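Glucanase (Clostridium thermocellum, PDB 5GXX) probably hydrolyses internal beta-1,4-glucosidic bonds of cellulose, as a family 9 endoglucanase of the cellulosome. Local coordinates at residues K140-V145 with D176-D181; V145-A150 with L201-T206; S193-W198 with W245-Y250; Q240-W245 with T306-L311. The protein carries 1 engineered substitution. One frame throughout, in Å; residues are numbered along the deposited sequence.

Interaction 1 (K140-V145 with D176-D181)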
loop_
_atom_site.group_PDB
_atom_site.type_symbol
_atom_site.label_atom_id
_atom_site.label_comp_id
_atom_site.label_asym_id
_atom_site.label_seq_id
_atom_site.Cartn_x
_atom_site.Cartn_y
_atom_site.Cartn_z
ATOM N N LYS A 140 22.294 31.968 23.318
ATOM C CA LYS A 140 22.347 33.070 24.267
ATOM C C LYS A 140 21.628 34.309 23.744
ATOM O O LYS A 140 22.012 35.436 24.051
ATOM C CB LYS A 140 23.803 33.398 24.616
ATOM C CG LYS A 140 24.699 33.536 23.400
ATOM C CD LYS A 140 26.153 33.841 23.760
ATOM C CE LYS A 140 26.949 34.020 22.480
ATOM N NZ LYS A 140 28.303 34.595 22.707
ATOM N N GLY A 141 20.542 34.097 23.000
ATOM C CA GLY A 141 19.727 35.204 22.502
ATOM C C GLY A 141 19.316 36.157 23.613
ATOM O O GLY A 141 18.757 35.742 24.630
ATOM N N SER A 142 19.600 37.439 23.421
ATOM C CA SER A 142 19.339 38.446 24.442
ATOM C C SER A 142 17.848 38.532 24.812
ATOM O O SER A 142 17.532 38.703 25.990
ATOM C CB SER A 142 19.936 39.805 24.052
ATOM O OG SER A 142 21.378 39.803 24.051
ATOM N N ALA A 143 16.948 38.418 23.833
ATOM C CA ALA A 143 15.505 38.456 24.105
ATOM C C ALA A 143 15.074 37.274 24.967
ATOM O O ALA A 143 14.520 37.453 26.054
ATOM C CB ALA A 143 14.710 38.489 22.805
ATOM N N VAL A 144 15.381 36.061 24.524
ATOM C CA VAL A 144 14.945 34.894 25.287
ATOM C C VAL A 144 15.627 34.839 26.656
ATOM O O VAL A 144 14.957 34.592 27.664
ATOM C CB VAL A 144 15.042 33.571 24.494
ATOM C CG1 VAL A 144 16.497 33.175 24.230
ATOM C CG2 VAL A 144 14.274 32.450 25.198
ATOM N N VAL A 145 16.939 35.074 26.712
ATOM C CA VAL A 145 17.612 35.052 28.005
ATOM C C VAL A 145 17.186 36.193 28.931
ATOM O O VAL A 145 17.096 36.007 30.145
ATOM C CB VAL A 145 19.162 35.038 27.839
ATOM C CG1 VAL A 145 19.887 35.048 29.190
ATOM C CG2 VAL A 145 19.616 33.808 27.045
ATOM N N ASP A 176 22.778 40.768 28.723
ATOM C CA ASP A 176 23.295 42.125 28.620
ATOM C C ASP A 176 24.701 42.185 28.011
ATOM O O ASP A 176 25.092 43.197 27.432
ATOM C CB ASP A 176 23.267 42.767 30.011
ATOM C CG ASP A 176 23.574 44.253 30.002
ATOM O OD1 ASP A 176 23.070 44.988 29.123
ATOM O OD2 ASP A 176 24.285 44.684 30.943
ATOM N N ALA A 177 25.453 41.095 28.117
ATOM C CA ALA A 177 26.811 41.055 27.575
ATOM C C ALA A 177 26.738 40.656 26.101
ATOM O O ALA A 177 27.523 41.142 25.287
ATOM C CB ALA A 177 27.649 40.067 28.361
ATOM N N THR A 178 25.769 39.805 25.765
ATOM C CA THR A 178 25.604 39.248 24.422
ATOM C C THR A 178 25.038 40.268 23.429
ATOM O O THR A 178 25.449 40.312 22.268
ATOM C CB THR A 178 24.702 37.994 24.452
ATOM O OG1 THR A 178 25.266 36.993 25.303
ATOM C CG2 THR A 178 24.497 37.391 23.073
ATOM N N ARG A 179 24.075 41.071 23.877
ATOM C CA ARG A 179 23.440 42.082 23.028
ATOM C C ARG A 179 23.225 41.647 21.583
ATOM O O ARG A 179 23.558 42.354 20.629
ATOM C CB ARG A 179 24.119 43.447 23.140
ATOM C CG ARG A 179 23.834 44.047 24.496
ATOM C CD ARG A 179 24.525 45.358 24.763
ATOM N NE ARG A 179 24.268 45.773 26.139
ATOM C CZ ARG A 179 24.448 47.009 26.589
ATOM N NH1 ARG A 179 24.879 47.954 25.763
ATOM N NH2 ARG A 179 24.190 47.309 27.854
ATOM N N SER A 180 22.637 40.465 21.438
ATOM C CA SER A 180 22.326 39.923 20.118
ATOM C C SER A 180 21.259 38.836 20.201
ATOM O O SER A 180 21.263 38.026 21.130
ATOM C CB SER A 180 23.592 39.346 19.477
ATOM O OG SER A 180 23.336 38.912 18.155
ATOM N N ASP A 181 20.385 38.823 19.200
ATOM C CA ASP A 181 19.449 37.723 19.012
ATOM C C ASP A 181 19.927 36.718 17.970
ATOM O O ASP A 181 19.168 35.845 17.565
ATOM C CB ASP A 181 18.080 38.272 18.604
ATOM C CG ASP A 181 17.292 38.800 19.780
ATOM O OD1 ASP A 181 17.432 38.272 20.908
ATOM O OD2 ASP A 181 16.528 39.762 19.561
HETATM O O HOH W 1 28.067 36.638 25.125
HETATM O O HOH W 2 16.576 35.889 21.817
#
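Ser142 and Ala143 open helix 142-158 with Gly141 as N-cap, and Ser180 and Asp181, just past the end of helix 162-178, bind the first amides of helix 142-158. The contact lies in the (alpha/alpha)6 barrel of the glycoside hydrolase family 9 domain. Hydrogen bonds dominate. Ser142 N donates to Ser180 O at 2.9 Å and arrives from above the carbonyl plane. In return Ser180 N donates to Ser142 OG at 3.0 Å. Ser142 OG also bonds to Ala175 O. Asp181 OD1 takes Ala143 N on its syn lone pair at 3.0 Å, in a nearly straight bond of 165°. Asp181 OD2 bonds to Ser193 OG. The carboxylate sits at the start of a helix, where the helix dipole would probably favour its negative charge.

Van der Waals contact adds to this at the rim. There the extended Lys140 chain crosses Thr178, with Lys140 CG 3.9 Å from Thr178 CG2. Thr178 CG2, anti to its own N, rests on Lys140 O at 3.3 Å.

Two waters add bridges. One joins Lys140 NZ to Thr178 OG1, which also bonds to Leu174 O. The other accepts from Val144 N and donates to Asp181 OD1 at 2.7 Å.

Interaction 2 (V145-A150 with L201-T206)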
loop_
_atom_site.group_PDB
_atom_site.type_symbol
_atom_site.label_atom_id
_atom_site.label_comp_id
_atom_site.label_asym_id
_atom_site.label_seq_id
_atom_site.Cartn_x
_atom_site.Cartn_y
_atom_site.Cartn_z
ATOM N N VAL A 145 16.939 35.074 26.712
ATOM C CA VAL A 145 17.612 35.052 28.005
ATOM C C VAL A 145 17.186 36.193 28.931
ATOM O O VAL A 145 17.096 36.007 30.145
ATOM C CB VAL A 145 19.162 35.038 27.839
ATOM C CG1 VAL A 145 19.887 35.048 29.190
ATOM C CG2 VAL A 145 19.616 33.808 27.045
ATOM N N GLY A 146 16.913 37.364 28.365
ATOM C CA GLY A 146 16.477 38.511 29.154
ATOM C C GLY A 146 15.100 38.260 29.751
ATOM O O GLY A 146 14.822 38.626 30.896
ATOM N N GLN A 147 14.233 37.636 28.961
ATOM C CA GLN A 147 12.898 37.277 29.458
ATOM C C GLN A 147 12.965 36.220 30.554
ATOM O O GLN A 147 12.257 36.312 31.561
ATOM C CB GLN A 147 11.954 36.856 28.315
ATOM C CG GLN A 147 10.473 36.700 28.702
ATOM C CD GLN A 147 9.844 37.974 29.239
ATOM O OE1 GLN A 147 9.384 38.000 30.379
ATOM N NE2 GLN A 147 9.827 39.033 28.433
ATOM N N MET A 148 13.854 35.242 30.392
ATOM C CA MET A 148 14.038 34.230 31.431
ATOM C C MET A 148 14.532 34.909 32.711
ATOM O O MET A 148 14.083 34.577 33.809
ATOM C CB MET A 148 15.002 33.126 30.975
ATOM C CG MET A 148 14.493 32.306 29.789
ATOM S SD MET A 148 15.774 31.288 28.997
ATOM C CE MET A 148 16.242 30.176 30.334
ATOM N N ALA A 149 15.420 35.892 32.564
ATOM C CA ALA A 149 15.911 36.646 33.715
ATOM C C ALA A 149 14.784 37.392 34.425
ATOM O O ALA A 149 14.710 37.375 35.651
ATOM C CB ALA A 149 16.970 37.644 33.289
ATOM N N ALA A 150 13.926 38.051 33.644
ATOM C CA ALA A 150 12.832 38.840 34.193
ATOM C C ALA A 150 11.876 37.957 34.988
ATOM O O ALA A 150 11.454 38.316 36.092
ATOM C CB ALA A 150 12.080 39.544 33.064
ATOM N N LEU A 201 15.802 43.649 27.890
ATOM C CA LEU A 201 16.795 44.130 28.858
ATOM C C LEU A 201 16.197 45.159 29.807
ATOM O O LEU A 201 16.500 45.138 30.998
ATOM C CB LEU A 201 18.065 44.678 28.188
ATOM C CG LEU A 201 18.865 43.681 27.355
ATOM C CD1 LEU A 201 20.036 44.454 26.710
ATOM C CD2 LEU A 201 19.378 42.529 28.221
ATOM N N LEU A 202 15.379 46.060 29.269
ATOM C CA LEU A 202 14.605 46.990 30.092
ATOM C C LEU A 202 13.736 46.294 31.135
ATOM O O LEU A 202 13.761 46.647 32.315
ATOM C CB LEU A 202 13.687 47.842 29.202
ATOM C CG LEU A 202 12.745 48.810 29.928
ATOM C CD1 LEU A 202 13.506 49.813 30.790
ATOM C CD2 LEU A 202 11.889 49.516 28.883
ATOM N N TRP A 203 12.937 45.337 30.677
ATOM C CA TRP A 203 12.006 44.579 31.511
ATOM C C TRP A 203 12.759 43.827 32.596
ATOM O O TRP A 203 12.411 43.911 33.771
ATOM C CB TRP A 203 11.237 43.634 30.583
ATOM C CG TRP A 203 10.237 42.637 31.096
ATOM C CD1 TRP A 203 10.313 41.295 30.920
ATOM C CD2 TRP A 203 8.969 42.885 31.733
ATOM N NE1 TRP A 203 9.196 40.667 31.427
ATOM C CE2 TRP A 203 8.350 41.624 31.925
ATOM C CE3 TRP A 203 8.294 44.037 32.145
ATOM C CZ2 TRP A 203 7.100 41.485 32.535
ATOM C CZ3 TRP A 203 7.060 43.888 32.762
ATOM C CH2 TRP A 203 6.474 42.629 32.941
ATOM N N ALA A 204 13.833 43.141 32.219
ATOM C CA ALA A 204 14.579 42.368 33.198
ATOM C C ALA A 204 15.294 43.255 34.223
ATOM O O ALA A 204 15.216 42.985 35.427
ATOM C CB ALA A 204 15.567 41.456 32.486
ATOM N N SER A 205 15.977 44.306 33.763
ATOM C CA SER A 205 16.665 45.216 34.682
ATOM C C SER A 205 15.684 45.912 35.630
ATOM O O SER A 205 16.000 46.118 36.803
ATOM C CB SER A 205 17.573 46.225 33.950
ATOM O OG SER A 205 16.863 47.018 33.010
ATOM N N THR A 206 14.489 46.251 35.135
ATOM C CA THR A 206 13.469 46.895 35.960
ATOM C C THR A 206 13.037 45.960 37.083
ATOM O O THR A 206 12.985 46.367 38.242
ATOM C CB THR A 206 12.256 47.333 35.103
ATOM O OG1 THR A 206 12.701 48.317 34.165
ATOM C CG2 THR A 206 11.129 47.905 35.959
#
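Gly146 and Ala150 of helix 142-158 pack against Ala204 of helix 198-212. The two segments run nearly parallel, with axes 8.0 Å apart and a crossing angle of 23°. This is close helix-helix packing within the (alpha/alpha)6 barrel of the family 9 catalytic domain. Small residues make it possible. The CA atoms of Ala150 and Ala204 come within 4.1 Å. Gly146 has no side chain, and its carbonyl O lies 3.3 Å from Ala204 CB. Ala204 CB also meets two methyls, Ala149 CB at 4.1 Å and Ala150 CB at 4.0 Å.

Beside these small residues lies the indole of Trp203. Its CG is anti to the backbone N, which carries the ring toward helix 142-158. Ala150 CB approaches Trp203 CD1 obliquely at 3.3 Å, a tight fit. Gln147 supplies the polar link. Its chain bends at chi2, and its amide plane stands 46° from the indole plane. The indole also meets the rings of Trp70, Trp207 and His243, and Trp203 is buried. Its NH is satisfied at the ring edge, where Trp203 NE1 donates to Gln147 OE1 at 2.9 Å, with the oxygen only 13° out of the indole plane.

Interaction 3 (S193-W198 with W245-Y250). With CA (calcium ion), chain C.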
loop_
_atom_site.group_PDB
_atom_site.type_symbol
_atom_site.label_atom_id
_atom_site.label_comp_id
_atom_site.label_asym_id
_atom_site.label_seq_id
_atom_site.Cartn_x
_atom_site.Cartn_y
_atom_site.Cartn_z
ATOM N N SER A 193 11.977 36.984 17.212
ATOM C CA SER A 193 12.182 38.249 17.912
ATOM C C SER A 193 11.895 39.382 16.929
ATOM O O SER A 193 12.667 39.636 16.006
ATOM C CB SER A 193 13.607 38.345 18.491
ATOM O OG SER A 193 13.811 39.571 19.175
ATOM N N HIS A 194 10.750 40.038 17.087
ATOM C CA HIS A 194 10.332 41.092 16.157
ATOM C C HIS A 194 10.846 42.465 16.567
ATOM O O HIS A 194 11.325 43.239 15.741
ATOM C CB HIS A 194 8.802 41.145 16.068
ATOM C CG HIS A 194 8.193 39.853 15.629
ATOM N ND1 HIS A 194 8.333 39.364 14.347
ATOM C CD2 HIS A 194 7.495 38.917 16.314
ATOM C CE1 HIS A 194 7.723 38.195 14.257
ATOM N NE2 HIS A 194 7.219 37.894 15.439
ATOM N N SER A 195 10.712 42.771 17.848
ATOM C CA SER A 195 11.004 44.100 18.362
ATOM C C SER A 195 12.491 44.263 18.673
ATOM O O SER A 195 12.940 45.358 18.973
ATOM C CB SER A 195 10.187 44.378 19.627
ATOM O OG SER A 195 10.369 43.336 20.570
ATOM N N GLY A 196 13.256 43.177 18.636
ATOM C CA GLY A 196 14.627 43.211 19.119
ATOM C C GLY A 196 14.691 42.873 20.596
ATOM O O GLY A 196 13.712 42.405 21.194
ATOM N N PHE A 197 15.850 43.141 21.186
ATOM C CA PHE A 197 16.140 42.676 22.538
ATOM C C PHE A 197 16.263 43.795 23.582
ATOM O O PHE A 197 16.371 43.506 24.774
ATOM C CB PHE A 197 17.396 41.789 22.520
ATOM C CG PHE A 197 18.645 42.545 22.138
ATOM C CD1 PHE A 197 19.176 43.472 23.023
ATOM C CD2 PHE A 197 19.229 42.399 20.885
ATOM C CE1 PHE A 197 20.301 44.213 22.704
ATOM C CE2 PHE A 197 20.358 43.158 20.542
ATOM C CZ PHE A 197 20.882 44.072 21.449
ATOM N N TRP A 198 16.235 45.058 23.161
ATOM C CA TRP A 198 16.335 46.150 24.129
ATOM C C TRP A 198 15.173 46.176 25.127
ATOM O O TRP A 198 15.368 46.490 26.308
ATOM C CB TRP A 198 16.515 47.510 23.443
ATOM C CG TRP A 198 17.775 47.611 22.622
ATOM C CD1 TRP A 198 17.859 47.698 21.263
ATOM C CD2 TRP A 198 19.124 47.626 23.108
ATOM N NE1 TRP A 198 19.178 47.774 20.868
ATOM C CE2 TRP A 198 19.974 47.726 21.983
ATOM C CE3 TRP A 198 19.698 47.559 24.386
ATOM C CZ2 TRP A 198 21.369 47.773 22.098
ATOM C CZ3 TRP A 198 21.094 47.614 24.499
ATOM C CH2 TRP A 198 21.904 47.713 23.360
ATOM N N TRP A 245 4.490 38.629 24.695
ATOM C CA TRP A 245 5.690 37.778 24.738
ATOM C C TRP A 245 6.903 38.361 24.018
ATOM O O TRP A 245 8.027 38.047 24.401
ATOM C CB TRP A 245 5.410 36.367 24.206
ATOM C CG TRP A 245 4.960 36.388 22.765
ATOM C CD1 TRP A 245 3.674 36.483 22.297
ATOM C CD2 TRP A 245 5.801 36.387 21.605
ATOM N NE1 TRP A 245 3.662 36.542 20.925
ATOM C CE2 TRP A 245 4.956 36.466 20.475
ATOM C CE3 TRP A 245 7.184 36.312 21.408
ATOM C CZ2 TRP A 245 5.449 36.483 19.164
ATOM C CZ3 TRP A 245 7.674 36.320 20.107
ATOM C CH2 TRP A 245 6.810 36.413 19.006
ATOM N N ASP A 246 6.681 39.130 22.958
ATOM C CA ASP A 246 7.772 39.679 22.157
ATOM C C ASP A 246 8.343 41.006 22.672
ATOM O O ASP A 246 9.476 41.402 22.363
ATOM C CB ASP A 246 7.291 39.883 20.721
ATOM C CG ASP A 246 8.398 40.365 19.814
ATOM O OD1 ASP A 246 9.300 39.562 19.527
ATOM O OD2 ASP A 246 8.382 41.550 19.424
ATOM N N ASP A 247 7.512 41.706 23.441
ATOM C CA ASP A 247 7.766 43.091 23.788
ATOM C C ASP A 247 7.040 43.540 25.056
ATOM O O ASP A 247 5.837 43.823 25.057
ATOM C CB ASP A 247 7.409 43.988 22.603
ATOM C CG ASP A 247 7.893 45.414 22.771
ATOM O OD1 ASP A 247 8.416 45.766 23.858
ATOM O OD2 ASP A 247 7.705 46.183 21.804
ATOM N N CYS A 248 7.813 43.618 26.130
ATOM C CA CYS A 248 7.348 44.003 27.451
ATOM C C CYS A 248 7.710 45.436 27.826
ATOM O O CYS A 248 7.587 45.812 28.991
ATOM C CB CYS A 248 7.899 43.023 28.496
ATOM S SG CYS A 248 7.134 41.395 28.488
ATOM N N HIS A 249 8.145 46.271 26.879
ATOM C CA HIS A 249 8.503 47.644 27.251
ATOM C C HIS A 249 7.330 48.440 27.788
ATOM O O HIS A 249 7.516 49.300 28.643
ATOM C CB HIS A 249 9.291 48.461 26.204
ATOM C CG HIS A 249 8.461 49.068 25.113
ATOM N ND1 HIS A 249 8.175 48.388 23.951
ATOM C CD2 HIS A 249 7.942 50.312 24.959
ATOM C CE1 HIS A 249 7.485 49.175 23.141
ATOM N NE2 HIS A 249 7.308 50.342 23.739
ATOM N N TYR A 250 6.136 48.126 27.288
ATOM C CA TYR A 250 4.901 48.803 27.696
ATOM C C TYR A 250 4.731 48.711 29.209
ATOM O O TYR A 250 4.583 49.723 29.899
ATOM C CB TYR A 250 3.676 48.205 26.969
ATOM C CG TYR A 250 3.919 48.144 25.472
ATOM C CD1 TYR A 250 3.692 49.261 24.676
ATOM C CD2 TYR A 250 4.427 46.991 24.866
ATOM C CE1 TYR A 250 3.947 49.233 23.310
ATOM C CE2 TYR A 250 4.695 46.964 23.500
ATOM C CZ TYR A 250 4.463 48.086 22.737
ATOM O OH TYR A 250 4.740 48.085 21.390
HETATM CA CA CA C . 11.707 42.116 22.322
HETATM O O HOH W 3 11.755 40.433 20.806
#
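Asp246 joins the loop 193-198 through both carboxylate oxygens and also binds the calcium ion through its backbone O. This is the tight part of the contact. Asp246 OD1 receives His194 N at 2.9 Å in a bond of 168°. Asp246 OD2 receives Ser195 OG at 2.9 Å, from well above the carboxylate plane, and takes a weak bond from Ser195 N. Ser195 OG lies between its N and carbonyl carbon (chi1 53°) and reaches the calcium ion at 2.5 Å. Gly196 O and Asp246 O each bind the metal at 2.3 Å. A metal-bound water donates to Ser193 OG and Asp246 OD1. Asp199 and Glu200 complete the site. Asp247 CB packs on Ser195 OG at 3.6 Å, while Asp247 OD1 makes an Asx turn with His249 N and also takes His249 ND1 at 2.6 Å.

The looser side is at exposed His194. Its ring meets Trp245 rim to rim, with planes at 67°. His194 CD2 is 3.7 Å from Trp245 CH2.

The calcium ion thus ties the loop before helix 198-212 to the loop leading into helix 249-260. Trp245 packs on helix 58-75, and Ser193 touches Ala143 of helix 142-158.

Interaction 4 (Q240-W245 with T306-L311)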
loop_
_atom_site.group_PDB
_atom_site.type_symbol
_atom_site.label_atom_id
_atom_site.label_comp_id
_atom_site.label_asym_id
_atom_site.label_seq_id
_atom_site.Cartn_x
_atom_site.Cartn_y
_atom_site.Cartn_z
ATOM N N GLN A 240 1.788 51.897 19.932
ATOM C CA GLN A 240 0.610 51.376 19.226
ATOM C C GLN A 240 0.702 49.856 19.034
ATOM O O GLN A 240 0.705 49.339 17.909
ATOM C CB GLN A 240 0.431 52.103 17.892
ATOM C CG GLN A 240 0.231 53.601 18.020
ATOM C CD GLN A 240 -0.050 54.270 16.694
ATOM O OE1 GLN A 240 -0.224 53.616 15.660
ATOM N NE2 GLN A 240 -0.093 55.596 16.719
ATOM N N TRP A 241 0.830 49.155 20.155
ATOM C CA TRP A 241 0.813 47.705 20.170
ATOM C C TRP A 241 0.482 47.294 21.608
ATOM O O TRP A 241 0.159 48.157 22.426
ATOM C CB TRP A 241 2.143 47.132 19.635
ATOM C CG TRP A 241 2.022 45.706 19.155
ATOM C CD1 TRP A 241 2.554 44.597 19.743
ATOM C CD2 TRP A 241 1.341 45.245 17.977
ATOM N NE1 TRP A 241 2.247 43.472 19.017
ATOM C CE2 TRP A 241 1.476 43.837 17.943
ATOM C CE3 TRP A 241 0.626 45.879 16.950
ATOM C CZ2 TRP A 241 0.947 43.056 16.909
ATOM C CZ3 TRP A 241 0.064 45.088 15.937
ATOM C CH2 TRP A 241 0.227 43.691 15.932
ATOM N N ALA A 242 0.542 45.998 21.899
ATOM C CA ALA A 242 0.313 45.449 23.229
ATOM C C ALA A 242 1.595 44.932 23.865
ATOM O O ALA A 242 2.454 44.363 23.192
ATOM C CB ALA A 242 -0.679 44.290 23.184
ATOM N N HIS A 243 1.662 45.076 25.185
ATOM C CA HIS A 243 2.514 44.240 26.016
ATOM C C HIS A 243 2.258 42.784 25.646
ATOM O O HIS A 243 1.114 42.345 25.635
ATOM C CB HIS A 243 2.099 44.473 27.462
ATOM C CG HIS A 243 3.038 43.894 28.470
ATOM N ND1 HIS A 243 4.154 44.577 28.908
ATOM C CD2 HIS A 243 3.034 42.708 29.124
ATOM C CE1 HIS A 243 4.794 43.827 29.790
ATOM N NE2 HIS A 243 4.134 42.692 29.948
ATOM N N CYS A 244 3.324 42.042 25.353
ATOM C CA CYS A 244 3.186 40.643 24.966
ATOM C C CYS A 244 4.522 39.913 25.032
ATOM O O CYS A 244 5.560 40.512 25.349
ATOM C CB CYS A 244 2.640 40.569 23.536
ATOM S SG CYS A 244 3.769 41.246 22.262
ATOM N N TRP A 245 4.490 38.629 24.695
ATOM C CA TRP A 245 5.690 37.778 24.738
ATOM C C TRP A 245 6.903 38.361 24.018
ATOM O O TRP A 245 8.027 38.047 24.401
ATOM C CB TRP A 245 5.410 36.367 24.206
ATOM C CG TRP A 245 4.960 36.388 22.765
ATOM C CD1 TRP A 245 3.674 36.483 22.297
ATOM C CD2 TRP A 245 5.801 36.387 21.605
ATOM N NE1 TRP A 245 3.662 36.542 20.925
ATOM C CE2 TRP A 245 4.956 36.466 20.475
ATOM C CE3 TRP A 245 7.184 36.312 21.408
ATOM C CZ2 TRP A 245 5.449 36.483 19.164
ATOM C CZ3 TRP A 245 7.674 36.320 20.107
ATOM C CH2 TRP A 245 6.810 36.413 19.006
ATOM N N THR A 306 -6.855 41.475 26.947
ATOM C CA THR A 306 -6.836 41.133 28.367
ATOM C C THR A 306 -5.504 41.440 29.056
ATOM O O THR A 306 -5.490 41.706 30.258
ATOM C CB THR A 306 -7.253 39.676 28.634
ATOM O OG1 THR A 306 -6.339 38.771 27.999
ATOM C CG2 THR A 306 -8.632 39.420 28.110
ATOM N N THR A 307 -4.406 41.404 28.306
ATOM C CA THR A 307 -3.092 41.790 28.847
ATOM C C THR A 307 -3.077 43.295 29.093
ATOM O O THR A 307 -2.642 43.768 30.160
ATOM C CB THR A 307 -1.938 41.369 27.901
ATOM O OG1 THR A 307 -1.964 39.941 27.749
ATOM C CG2 THR A 307 -0.581 41.813 28.486
ATOM N N GLU A 308 -3.606 44.049 28.130
ATOM C CA GLU A 308 -3.700 45.510 28.289
ATOM C C GLU A 308 -4.634 45.847 29.439
ATOM O O GLU A 308 -4.386 46.835 30.139
ATOM C CB GLU A 308 -4.134 46.185 26.987
ATOM C CG GLU A 308 -3.041 46.108 25.926
ATOM C CD GLU A 308 -1.811 46.902 26.333
ATOM O OE1 GLU A 308 -1.967 47.990 26.941
ATOM O OE2 GLU A 308 -0.658 46.478 26.073
ATOM N N ALA A 309 -5.680 45.042 29.655
ATOM C CA ALA A 309 -6.536 45.241 30.830
ATOM C C ALA A 309 -5.709 45.174 32.117
ATOM O O ALA A 309 -5.843 46.043 32.980
ATOM C CB ALA A 309 -7.725 44.258 30.863
ATOM N N PHE A 310 -4.813 44.194 32.224
ATOM C CA PHE A 310 -3.936 44.123 33.398
ATOM C C PHE A 310 -3.069 45.356 33.546
ATOM O O PHE A 310 -3.018 45.928 34.634
ATOM C CB PHE A 310 -3.098 42.846 33.346
ATOM C CG PHE A 310 -2.206 42.642 34.548
ATOM C CD1 PHE A 310 -2.728 42.718 35.836
ATOM C CD2 PHE A 310 -0.858 42.362 34.385
ATOM C CE1 PHE A 310 -1.927 42.515 36.946
ATOM C CE2 PHE A 310 -0.037 42.164 35.496
ATOM C CZ PHE A 310 -0.572 42.236 36.781
ATOM N N LEU A 311 -2.409 45.783 32.476
ATOM C CA LEU A 311 -1.582 46.987 32.562
ATOM C C LEU A 311 -2.382 48.218 32.967
ATOM O O LEU A 311 -1.907 49.039 33.762
ATOM C CB LEU A 311 -0.913 47.274 31.224
ATOM C CG LEU A 311 0.488 46.693 31.021
ATOM C CD1 LEU A 311 0.497 45.170 31.076
ATOM C CD2 LEU A 311 1.103 47.179 29.716
HETATM O O HOH W 4 -0.193 39.980 25.340
#
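Glu308 OE2 accepts a hydrogen bond from His243 N at 2.9 Å, with an N-H...O angle of 149°. The donor comes nearly in line with the C-O bond of the carboxylate. Glu308 reaches it by a bend at chi2 (-65°), so that the carboxylate runs on alongside helix 301-318 to the loop. The same oxygen lies 3.2 Å from Ala242 CA and also touches Ala242 CB. The carboxylate is buried. Its other oxygen, OE1, has a weak bond to His272. The backbone amide may favour a negative charge there.

A water makes a second polar link. It donates to His243 O at 2.7 Å and to Thr307 OG1 at 3.0 Å. Thr307 OG1 also bonds to Arg303 O in its own helix.

The imidazole of His243 carries the apolar part. Its CG is anti to the backbone N (chi1 -169°), which lays the ring alongside the helix with one face to the tip of Leu311. Leu311 CD1 lies over that face in a CH-pi contact, 4.1 Å from the ring centroid. Leu311 CD2 packs on His243 CB at 3.7 Å. Thr307 CG2 meets the ring at its edge, 3.8 Å from His243 CD2. His243 ND1 bonds to Gly251 N.

The contact fastens the loop between helices 215-224 and 249-260 to helix 301-318, inside the family 9 catalytic domain. Helix 263-276 packs on Ala242 and Glu308, helix 249-260 on Leu311, and helix 58-75 on His243 and Thr307.

Interactions 2 and 4 are buried, while interactions 1 and 3 are partly exposed. Interactions 1 and 2 both use helix 142-158 and share Val145. The first is polar, at the helix start. The second is mostly apolar, farther along. Interactions 3 and 4 share Trp245 and use one long loop. It gives a calcium ligand to interaction 3 and a backbone amide, bound by the carboxylate of helix 301-318, to interaction 4. Phe197 of interaction 3 packs on Ser142 of interaction 1. Cys248 of interaction 3 packs on both Trp203 of interaction 2 and His243 of interaction 4. Interactions 1 and 4 do not touch, with nearest atoms about 7 Å apart.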